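Local coordinates for RNA-binding protein with serine-rich domain 1 (Homo sapiens, PDB 4A8X), which serves as an auxiliary component of the splicing-dependent exon junction complex on mRNAs, its RRM domain being required to form the ASAP complex, at residues A[20-25]-A[32-37]. Numbering follows the deposited sequence.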
loop_
_atom_site.group_PDB
_atom_site.type_symbol
_atom_site.label_atom_id
_atom_site.label_comp_id
_atom_site.label_asym_id
_atom_site.label_seq_id
_atom_site.Cartn_x
_atom_site.Cartn_y
_atom_site.Cartn_z
ATOM N N HIS A 20 -8.428 -8.976 -3.740
ATOM C CA HIS A 20 -8.651 -8.153 -2.569
ATOM C C HIS A 20 -9.998 -7.448 -2.746
ATOM O O HIS A 20 -10.791 -7.366 -1.817
ATOM C CB HIS A 20 -7.578 -7.056 -2.426
ATOM C CG HIS A 20 -6.248 -7.540 -1.905
ATOM N ND1 HIS A 20 -5.067 -6.970 -2.290
ATOM C CD2 HIS A 20 -5.930 -8.521 -1.027
ATOM C CE1 HIS A 20 -4.062 -7.577 -1.673
ATOM N NE2 HIS A 20 -4.568 -8.514 -0.889
ATOM N N ILE A 21 -10.244 -6.955 -3.950
ATOM C CA ILE A 21 -11.465 -6.201 -4.232
ATOM C C ILE A 21 -12.668 -7.132 -4.128
ATOM O O ILE A 21 -13.710 -6.750 -3.594
ATOM C CB ILE A 21 -11.407 -5.551 -5.638
ATOM C CG1 ILE A 21 -10.357 -4.396 -5.659
ATOM C CG2 ILE A 21 -12.781 -5.027 -6.036
ATOM C CD1 ILE A 21 -10.661 -3.274 -4.698
ATOM N N MET A 22 -12.527 -8.354 -4.637
ATOM C CA MET A 22 -13.602 -9.355 -4.562
ATOM C C MET A 22 -13.923 -9.637 -3.099
ATOM O O MET A 22 -15.096 -9.617 -2.687
ATOM C CB MET A 22 -13.157 -10.653 -5.273
ATOM C CG MET A 22 -14.184 -11.844 -5.165
ATOM S SD MET A 22 -15.795 -11.515 -5.976
ATOM C CE MET A 22 -16.697 -13.014 -5.525
ATOM N N GLU A 23 -12.883 -9.910 -2.312
ATOM C CA GLU A 23 -13.043 -10.215 -0.893
ATOM C C GLU A 23 -13.681 -9.040 -0.110
ATOM O O GLU A 23 -14.628 -9.224 0.673
ATOM C CB GLU A 23 -11.693 -10.608 -0.286
ATOM C CG GLU A 23 -11.761 -10.921 1.165
ATOM C CD GLU A 23 -10.424 -11.326 1.760
ATOM O OE1 GLU A 23 -9.468 -11.594 1.015
ATOM O OE2 GLU A 23 -10.356 -11.389 2.988
ATOM N N ILE A 24 -13.192 -7.819 -0.335
ATOM C CA ILE A 24 -13.649 -6.695 0.443
ATOM C C ILE A 24 -15.118 -6.337 0.096
ATOM O O ILE A 24 -15.943 -6.135 0.979
ATOM C CB ILE A 24 -12.704 -5.468 0.207
ATOM C CG1 ILE A 24 -11.364 -5.694 0.927
ATOM C CG2 ILE A 24 -13.358 -4.194 0.651
ATOM C CD1 ILE A 24 -10.253 -4.706 0.474
ATOM N N PHE A 25 -15.431 -6.232 -1.180
ATOM C CA PHE A 25 -16.730 -5.709 -1.583
ATOM C C PHE A 25 -17.841 -6.763 -1.528
ATOM O O PHE A 25 -19.039 -6.445 -1.477
ATOM C CB PHE A 25 -16.585 -5.022 -2.936
ATOM C CG PHE A 25 -16.002 -3.644 -2.786
ATOM C CD1 PHE A 25 -16.818 -2.581 -2.515
ATOM C CD2 PHE A 25 -14.623 -3.447 -2.815
ATOM C CE1 PHE A 25 -16.278 -1.296 -2.298
ATOM C CE2 PHE A 25 -14.081 -2.176 -2.593
ATOM C CZ PHE A 25 -14.934 -1.102 -2.334
ATOM N N LYS A 32 -21.419 -9.629 -9.409
ATOM C CA LYS A 32 -21.706 -10.283 -10.682
ATOM C C LYS A 32 -20.598 -10.076 -11.709
ATOM O O LYS A 32 -20.462 -10.872 -12.636
ATOM C CB LYS A 32 -23.020 -9.734 -11.223
ATOM C CG LYS A 32 -23.293 -10.102 -12.657
ATOM C CD LYS A 32 -24.639 -9.543 -13.135
ATOM C CE LYS A 32 -25.129 -10.288 -14.372
ATOM N NZ LYS A 32 -26.610 -10.173 -14.539
ATOM N N MET A 33 -19.821 -8.999 -11.570
ATOM C CA MET A 33 -18.705 -8.738 -12.484
ATOM C C MET A 33 -17.709 -7.770 -11.852
ATOM O O MET A 33 -18.117 -6.881 -11.096
ATOM C CB MET A 33 -19.225 -8.152 -13.797
ATOM C CG MET A 33 -18.206 -8.159 -14.918
ATOM S SD MET A 33 -18.285 -9.658 -15.964
ATOM C CE MET A 33 -20.028 -9.773 -16.388
ATOM N N ILE A 34 -16.411 -7.977 -12.124
ATOM C CA ILE A 34 -15.370 -7.026 -11.751
ATOM C C ILE A 34 -14.486 -6.688 -12.951
ATOM O O ILE A 34 -14.171 -7.552 -13.788
ATOM C CB ILE A 34 -14.455 -7.558 -10.635
ATOM C CG1 ILE A 34 -15.279 -7.979 -9.413
ATOM C CG2 ILE A 34 -13.463 -6.481 -10.220
ATOM C CD1 ILE A 34 -14.445 -8.214 -8.178
ATOM N N ASP A 35 -14.098 -5.421 -13.056
ATOM C CA ASP A 35 -13.168 -5.000 -14.103
ATOM C C ASP A 35 -12.083 -4.118 -13.482
ATOM O O ASP A 35 -12.373 -3.011 -13.008
ATOM C CB ASP A 35 -13.919 -4.236 -15.183
ATOM C CG ASP A 35 -13.000 -3.730 -16.303
ATOM O OD1 ASP A 35 -11.861 -4.240 -16.449
ATOM O OD2 ASP A 35 -13.429 -2.820 -17.045
ATOM N N MET A 36 -10.854 -4.628 -13.458
ATOM C CA MET A 36 -9.721 -3.943 -12.877
ATOM C C MET A 36 -8.577 -3.859 -13.933
ATOM O O MET A 36 -7.704 -4.717 -14.005
ATOM C CB MET A 36 -9.288 -4.693 -11.620
ATOM C CG MET A 36 -8.248 -4.009 -10.767
ATOM S SD MET A 36 -8.416 -4.575 -9.030
ATOM C CE MET A 36 -7.004 -3.772 -8.305
ATOM N N PRO A 37 -8.594 -2.804 -14.751
ATOM C CA PRO A 37 -7.662 -2.725 -15.879
ATOM C C PRO A 37 -6.215 -2.609 -15.395
ATOM O O PRO A 37 -5.946 -2.057 -14.321
ATOM C CB PRO A 37 -8.098 -1.457 -16.611
ATOM C CG PRO A 37 -9.519 -1.208 -16.158
ATOM C CD PRO A 37 -9.554 -1.689 -14.748
#
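I34 meets the first helix of this RRM fold with the far end of its side chain, an example of how a helix packs on the outermost strand of the chain's sheet through apolar side chains. Its CD1 lies over the root of the M22 side chain, 3.9 Å from M22 CA and 4.0 Å from M22 CB. With CD1 anti to CA (chi2 -167°), the ethyl arm of I34 is extended and carries its methyl to the helix; the M22 side chain, bent at chi2 (64°), passes it at about a right angle. The same methyl also meets the CG2 branch of I21, 4.2 Å from I34 CD1.

A thioether forms the second meeting: M36, an extended chain, sets its SD 3.9 Å from I21 CG1, the two side chains slanting across each other. I21 is buried, packing also on V52 of strand 46-54 and on L12 and V16.

The helix turns I21 and M22 to the strand, while its H20 and E23 bind the backbone of another protein's chain, consistent with this RRM's role in binding SAP18 and ACIN1. Between the two segments the hold comes from burying aliphatic and thioether groups and not from directed polar bonds.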